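Local coordinates for ankyrin repeat and SOCS box protein 11 (Homo sapiens, PDB 4UUC) that recognises substrates such as BIK for a cullin-5-RING E3 ubiquitin ligase, which marks them for proteasomal degradation, at residues A96-H107 with L121-V132. Residues are numbered along the deposited sequence; the frame is centred on the assembly and turned at random.
Sequences AQLEVHLASPIH and LLANNVNIDHEV
Q97 reaches over H130 and I106 packs on L121 as the fourth ankyrin repeat folds on itself, joined by A96 and Q97 from the end of the third: the residues flanking the turn between these repeats and the start of helix 105-111 face the end of helix 115-123 and the loop after it. The polar part centres on the Q97 amide. With CG anti to the backbone N (chi1 -176°) and the chain extended, OE1 accepts a nearly straight bond from N127 N, tilted from the carbonyl plane, and a second from water 2. NE2 sits over the centre of the H130 ring, amide and ring stacked with planes 22° apart, while water 1 ties NE2 to N127 ND2. Apolar contacts fill the side nearer the helices. L121 CD1 lies 3.5 Å from I106 CA and touches P105 CB; I106 CD1 meets L122 CD2 at 3.6 Å, and A96 CB presses on V126 CG2. N125, at positive phi, is the C-prime residue of the Schellman motif ending helix 115-123, with V126 N bonding to L121 O and N125 N to L122 O. H107 and H130 form an offset edge-to-face pair, planes 77° apart, and V132 CG2 makes a CH-pi contact over the H107 ring. H107 NE2 bonds weakly to H130 O and G136 O; the N-cap residue S104 helps to set that ring's rotation through a 2.6 Å OG to H107 ND1 hydrogen bond.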
ATOM      1  N   ALA A  96       2.948  10.881   5.880  1.00 24.06           N
ATOM      2  CA  ALA A  96       2.500  10.038   4.771  1.00 24.95           C
ATOM      3  C   ALA A  96       3.560   9.033   4.313  1.00 27.46           C
ATOM      4  O   ALA A  96       3.234   7.888   4.001  1.00 25.17           O
ATOM      5  CB  ALA A  96       2.073  10.910   3.598  1.00 28.46           C
ATOM      6  N   GLN A  97       4.816   9.472   4.253  1.00 20.89           N
ATOM      7  CA  GLN A  97       5.934   8.596   3.906  1.00 23.01           C
ATOM      8  C   GLN A  97       6.881   8.513   5.098  1.00 25.05           C
ATOM      9  O   GLN A  97       7.304   9.535   5.638  1.00 27.55           O
ATOM     10  CB  GLN A  97       6.670   9.103   2.660  1.00 24.29           C
ATOM     11  CG  GLN A  97       7.789   8.175   2.185  1.00 23.51           C
ATOM     12  CD  GLN A  97       8.446   8.634   0.893  1.00 25.57           C
ATOM     13  OE1 GLN A  97       7.833   9.322   0.079  1.00 23.93           O
ATOM     14  NE2 GLN A  97       9.704   8.252   0.702  1.00 27.51           N
ATOM     15  N   LEU A  98       7.200   7.288   5.506  1.00 26.74           N
ATOM     16  CA  LEU A  98       7.910   7.047   6.759  1.00 26.41           C
ATOM     17  C   LEU A  98       9.354   6.591   6.549  1.00 29.98           C
ATOM     18  O   LEU A  98       9.735   6.181   5.454  1.00 29.02           O
ATOM     19  CB  LEU A  98       7.157   5.997   7.580  1.00 27.04           C
ATOM     20  CG  LEU A  98       5.690   6.311   7.888  1.00 25.10           C
ATOM     21  CD1 LEU A  98       5.023   5.127   8.580  1.00 29.33           C
ATOM     22  CD2 LEU A  98       5.562   7.565   8.738  1.00 28.77           C
ATOM     23  N   GLU A  99      10.146   6.656   7.619  1.00 27.83           N
ATOM     24  CA  GLU A  99      11.529   6.192   7.588  1.00 31.71           C
ATOM     25  C   GLU A  99      11.596   4.688   7.315  1.00 40.76           C
ATOM     26  O   GLU A  99      10.604   3.971   7.470  1.00 28.17           O
ATOM     27  CB  GLU A  99      12.241   6.528   8.904  1.00 30.55           C
ATOM     28  CG  GLU A  99      11.564   5.974  10.151  1.00 38.38           C
ATOM     29  N   VAL A 100      12.780   4.220   6.929  1.00 31.62           N
ATOM     30  CA  VAL A 100      12.942   2.891   6.336  1.00 39.79           C
ATOM     31  C   VAL A 100      12.505   1.729   7.232  1.00 38.56           C
ATOM     32  O   VAL A 100      12.036   0.706   6.732  1.00 49.85           O
ATOM     33  CB  VAL A 100      14.417   2.656   5.922  1.00 49.65           C
ATOM     34  CG1 VAL A 100      15.329   2.653   7.144  1.00 40.46           C
ATOM     35  CG2 VAL A 100      14.561   1.356   5.129  1.00 38.39           C
ATOM     36  N   HIS A 101      12.662   1.870   8.544  1.00 29.99           N
ATOM     37  CA  HIS A 101      12.345   0.773   9.457  1.00 31.20           C
ATOM     38  C   HIS A 101      10.868   0.739   9.865  1.00 26.18           C
ATOM     39  O   HIS A 101      10.470  -0.072  10.701  1.00 26.76           O
ATOM     40  CB  HIS A 101      13.229   0.859  10.702  1.00 41.66           C
ATOM     41  CG  HIS A 101      14.685   0.666  10.413  1.00 54.51           C
ATOM     42  ND1 HIS A 101      15.671   1.433  10.998  1.00 66.62           N
ATOM     43  CD2 HIS A 101      15.323  -0.207   9.597  1.00 48.39           C
ATOM     44  CE1 HIS A 101      16.853   1.040  10.554  1.00 59.37           C
ATOM     45  NE2 HIS A 101      16.669   0.046   9.704  1.00 61.37           N
ATOM     46  N   LEU A 102      10.061   1.608   9.264  1.00 21.64           N
ATOM     47  CA  LEU A 102       8.618   1.617   9.506  1.00 20.58           C
ATOM     48  C   LEU A 102       7.874   1.065   8.294  1.00 27.67           C
ATOM     49  O   LEU A 102       8.316   1.235   7.158  1.00 22.97           O
ATOM     50  CB  LEU A 102       8.136   3.033   9.821  1.00 19.18           C
ATOM     51  CG  LEU A 102       8.787   3.680  11.048  1.00 23.99           C
ATOM     52  CD1 LEU A 102       8.190   5.057  11.296  1.00 25.96           C
ATOM     53  CD2 LEU A 102       8.635   2.805  12.279  1.00 28.95           C
ATOM     54  N   ALA A 103       6.749   0.400   8.542  1.00 19.00           N
ATOM     55  CA  ALA A 103       5.969  -0.209   7.469  1.00 22.17           C
ATOM     56  C   ALA A 103       5.380   0.872   6.563  1.00 18.41           C
ATOM     57  O   ALA A 103       4.853   1.869   7.046  1.00 19.97           O
ATOM     58  CB  ALA A 103       4.879  -1.086   8.045  1.00 19.65           C
ATOM     59  N   SER A 104       5.487   0.673   5.250  1.00 19.31           N
ATOM     60  CA  SER A 104       5.080   1.677   4.268  1.00 16.73           C
ATOM     61  C   SER A 104       3.583   1.612   3.972  1.00 16.85           C
ATOM     62  O   SER A 104       3.098   0.583   3.514  1.00 15.59           O
ATOM     63  CB  SER A 104       5.859   1.495   2.962  1.00 16.15           C
ATOM     64  OG  SER A 104       5.400   2.393   1.970  1.00 18.72           O
ATOM     65  N   PRO A 105       2.852   2.713   4.221  1.00 17.67           N
ATOM     66  CA  PRO A 105       1.411   2.694   3.947  1.00 14.38           C
ATOM     67  C   PRO A 105       1.052   2.499   2.476  1.00 16.06           C
ATOM     68  O   PRO A 105       0.159   1.695   2.187  1.00 15.48           O
ATOM     69  CB  PRO A 105       0.946   4.070   4.437  1.00 17.86           C
ATOM     70  CG  PRO A 105       1.944   4.454   5.477  1.00 19.09           C
ATOM     71  CD  PRO A 105       3.248   3.920   4.971  1.00 21.77           C
ATOM     72  N   ILE A 106       1.710   3.207   1.561  1.00 18.16           N
ATOM     73  CA  ILE A 106       1.294   3.144   0.162  1.00 17.36           C
ATOM     74  C   ILE A 106       1.519   1.746  -0.431  1.00 16.99           C
ATOM     75  O   ILE A 106       0.704   1.277  -1.225  1.00 16.89           O
ATOM     76  CB  ILE A 106       2.010   4.211  -0.711  1.00 14.73           C
ATOM     77  CG1 ILE A 106       1.284   4.354  -2.054  1.00 18.06           C
ATOM     78  CG2 ILE A 106       3.491   3.883  -0.904  1.00 14.77           C
ATOM     79  CD1 ILE A 106       1.832   5.453  -2.947  1.00 17.04           C
ATOM     80  N   HIS A 107       2.590   1.065  -0.028  1.00 14.32           N
ATOM     81  CA  HIS A 107       2.872  -0.262  -0.572  1.00 16.59           C
ATOM     82  C   HIS A 107       1.837  -1.289  -0.119  1.00 17.39           C
ATOM     83  O   HIS A 107       1.461  -2.175  -0.887  1.00 17.04           O
ATOM     84  CB  HIS A 107       4.281  -0.713  -0.185  1.00 16.50           C
ATOM     85  CG  HIS A 107       5.360   0.088  -0.842  1.00 16.04           C
ATOM     86  ND1 HIS A 107       5.717   1.347  -0.409  1.00 16.82           N
ATOM     87  CD2 HIS A 107       6.137  -0.173  -1.921  1.00 16.53           C
ATOM     88  CE1 HIS A 107       6.676   1.821  -1.185  1.00 17.43           C
ATOM     89  NE2 HIS A 107       6.950   0.917  -2.108  1.00 16.33           N
ATOM     90  N   LEU A 121      -2.506   9.290  -0.797  1.00 17.49           N
ATOM     91  CA  LEU A 121      -1.121   9.354  -0.338  1.00 19.42           C
ATOM     92  C   LEU A 121      -0.236  10.063  -1.362  1.00 19.31           C
ATOM     93  O   LEU A 121       0.633  10.855  -0.999  1.00 21.81           O
ATOM     94  CB  LEU A 121      -0.579   7.952  -0.056  1.00 17.11           C
ATOM     95  CG  LEU A 121      -1.174   7.239   1.164  1.00 18.30           C
ATOM     96  CD1 LEU A 121      -0.733   5.782   1.190  1.00 21.95           C
ATOM     97  CD2 LEU A 121      -0.779   7.937   2.452  1.00 23.59           C
ATOM     98  N   LEU A 122      -0.451   9.772  -2.641  1.00 20.47           N
ATOM     99  CA  LEU A 122       0.296  10.440  -3.698  1.00 21.08           C
ATOM    100  C   LEU A 122      -0.033  11.932  -3.724  1.00 24.00           C
ATOM    101  O   LEU A 122       0.847  12.765  -3.952  1.00 27.00           O
ATOM    102  CB  LEU A 122      -0.004   9.798  -5.053  1.00 22.39           C
ATOM    103  CG  LEU A 122       0.506   8.361  -5.213  1.00 19.95           C
ATOM    104  CD1 LEU A 122       0.043   7.777  -6.543  1.00 20.01           C
ATOM    105  CD2 LEU A 122       2.034   8.284  -5.087  1.00 20.68           C
ATOM    106  N   ALA A 123      -1.294  12.269  -3.474  1.00 25.78           N
ATOM    107  CA  ALA A 123      -1.707  13.667  -3.406  1.00 29.46           C
ATOM    108  C   ALA A 123      -1.058  14.370  -2.213  1.00 30.66           C
ATOM    109  O   ALA A 123      -0.926  15.595  -2.201  1.00 32.03           O
ATOM    110  CB  ALA A 123      -3.223  13.771  -3.327  1.00 28.98           C
ATOM    111  N   ASN A 124      -0.648  13.590  -1.215  1.00 23.05           N
ATOM    112  CA  ASN A 124       0.026  14.133  -0.043  1.00 26.82           C
ATOM    113  C   ASN A 124       1.541  13.956  -0.138  1.00 29.83           C
ATOM    114  O   ASN A 124       2.241  13.881   0.873  1.00 29.27           O
ATOM    115  CB  ASN A 124      -0.530  13.486   1.228  1.00 28.47           C
ATOM    116  CG  ASN A 124      -1.879  14.064   1.622  1.00 25.28           C
ATOM    117  OD1 ASN A 124      -1.965  14.909   2.510  1.00 36.03           O
ATOM    118  ND2 ASN A 124      -2.935  13.629   0.943  1.00 24.00           N
ATOM    119  N   ASN A 125       2.021  13.882  -1.378  1.00 24.45           N
ATOM    120  CA  ASN A 125       3.443  13.979  -1.712  1.00 31.14           C
ATOM    121  C   ASN A 125       4.306  12.793  -1.278  1.00 25.54           C
ATOM    122  O   ASN A 125       5.497  12.952  -1.009  1.00 32.05           O
ATOM    123  CB  ASN A 125       4.021  15.275  -1.130  1.00 33.20           C
ATOM    124  CG  ASN A 125       3.297  16.509  -1.637  1.00 47.89           C
ATOM    125  OD1 ASN A 125       2.808  17.328  -0.856  1.00 49.95           O
ATOM    126  ND2 ASN A 125       3.216  16.643  -2.956  1.00 45.80           N
ATOM    127  N   VAL A 126       3.720  11.602  -1.238  1.00 26.26           N
ATOM    128  CA  VAL A 126       4.521  10.387  -1.153  1.00 19.73           C
ATOM    129  C   VAL A 126       5.183  10.171  -2.518  1.00 20.56           C
ATOM    130  O   VAL A 126       4.535  10.322  -3.552  1.00 20.44           O
ATOM    131  CB  VAL A 126       3.673   9.152  -0.767  1.00 21.83           C
ATOM    132  CG1 VAL A 126       4.504   7.872  -0.860  1.00 19.82           C
ATOM    133  CG2 VAL A 126       3.101   9.311   0.641  1.00 22.69           C
ATOM    134  N   ASN A 127       6.471   9.840  -2.516  1.00 20.27           N
ATOM    135  CA  ASN A 127       7.212   9.588  -3.753  1.00 24.78           C
ATOM    136  C   ASN A 127       6.591   8.443  -4.549  1.00 21.35           C
ATOM    137  O   ASN A 127       6.552   7.303  -4.090  1.00 21.14           O
ATOM    138  CB  ASN A 127       8.676   9.276  -3.426  1.00 22.90           C
ATOM    139  CG  ASN A 127       9.507   8.955  -4.663  1.00 27.70           C
ATOM    140  OD1 ASN A 127       9.101   9.221  -5.791  1.00 24.73           O
ATOM    141  ND2 ASN A 127      10.689   8.387  -4.445  1.00 35.40           N
ATOM    142  N   ILE A 128       6.099   8.749  -5.743  1.00 19.26           N
ATOM    143  CA  ILE A 128       5.432   7.745  -6.561  1.00 17.09           C
ATOM    144  C   ILE A 128       6.379   6.593  -6.915  1.00 19.31           C
ATOM    145  O   ILE A 128       5.930   5.473  -7.172  1.00 21.33           O
ATOM    146  CB  ILE A 128       4.857   8.373  -7.853  1.00 18.76           C
ATOM    147  CG1 ILE A 128       3.863   7.412  -8.515  1.00 20.52           C
ATOM    148  CG2 ILE A 128       5.977   8.776  -8.805  1.00 25.60           C
ATOM    149  CD1 ILE A 128       2.999   8.067  -9.581  1.00 24.88           C
ATOM    150  N   ASP A 129       7.684   6.870  -6.909  1.00 20.47           N
ATOM    151  CA  ASP A 129       8.698   5.861  -7.216  1.00 21.43           C
ATOM    152  C   ASP A 129       9.442   5.386  -5.969  1.00 20.26           C
ATOM    153  O   ASP A 129      10.593   4.966  -6.057  1.00 20.41           O
ATOM    154  CB  ASP A 129       9.716   6.409  -8.226  1.00 30.00           C
ATOM    155  CG  ASP A 129       9.095   6.754  -9.564  1.00 27.63           C
ATOM    156  OD1 ASP A 129       8.280   5.956 -10.079  1.00 25.54           O
ATOM    157  OD2 ASP A 129       9.424   7.831 -10.104  1.00 27.39           O
ATOM    158  N   HIS A 130       8.792   5.451  -4.811  1.00 18.43           N
ATOM    159  CA  HIS A 130       9.436   5.055  -3.562  1.00 18.27           C
ATOM    160  C   HIS A 130       9.739   3.560  -3.537  1.00 22.36           C
ATOM    161  O   HIS A 130       8.828   2.746  -3.395  1.00 20.88           O
ATOM    162  CB  HIS A 130       8.556   5.417  -2.362  1.00 21.21           C
ATOM    163  CG  HIS A 130       9.179   5.095  -1.040  1.00 22.14           C
ATOM    164  ND1 HIS A 130       8.439   4.918   0.111  1.00 20.01           N
ATOM    165  CD2 HIS A 130      10.475   4.921  -0.683  1.00 22.84           C
ATOM    166  CE1 HIS A 130       9.252   4.650   1.118  1.00 23.86           C
ATOM    167  NE2 HIS A 130      10.492   4.645   0.663  1.00 22.56           N
ATOM    168  N   GLU A 131      11.015   3.199  -3.665  1.00 17.61           N
ATOM    169  CA  GLU A 131      11.398   1.790  -3.618  1.00 14.57           C
ATOM    170  C   GLU A 131      11.758   1.364  -2.203  1.00 22.11           C
ATOM    171  O   GLU A 131      12.833   1.691  -1.708  1.00 24.37           O
ATOM    172  CB  GLU A 131      12.576   1.489  -4.549  1.00 18.25           C
ATOM    173  CG  GLU A 131      12.955  -0.004  -4.546  1.00 22.36           C
ATOM    174  CD  GLU A 131      14.090  -0.362  -5.494  1.00 22.11           C
ATOM    175  OE1 GLU A 131      14.528   0.506  -6.277  1.00 25.53           O
ATOM    176  OE2 GLU A 131      14.540  -1.527  -5.453  1.00 21.22           O
ATOM    177  N   VAL A 132      10.859   0.628  -1.562  1.00 21.42           N
ATOM    178  CA  VAL A 132      11.160   0.007  -0.278  1.00 21.82           C
ATOM    179  C   VAL A 132      12.046  -1.208  -0.542  1.00 19.82           C
ATOM    180  O   VAL A 132      11.712  -2.044  -1.382  1.00 19.79           O
ATOM    181  CB  VAL A 132       9.877  -0.405   0.474  1.00 21.28           C
ATOM    182  CG1 VAL A 132      10.206  -1.272   1.685  1.00 30.50           C
ATOM    183  CG2 VAL A 132       9.114   0.831   0.904  1.00 23.92           C
TER
HETATM  184  O   HOH W   1      11.490   8.855  -1.620  1.00 28.54           O
HETATM  185  O   HOH W   2       8.476  11.940  -0.029  1.00 46.25           O
HETATM  186  O   HOH W   3       5.956   5.006   1.540  1.00 22.37           O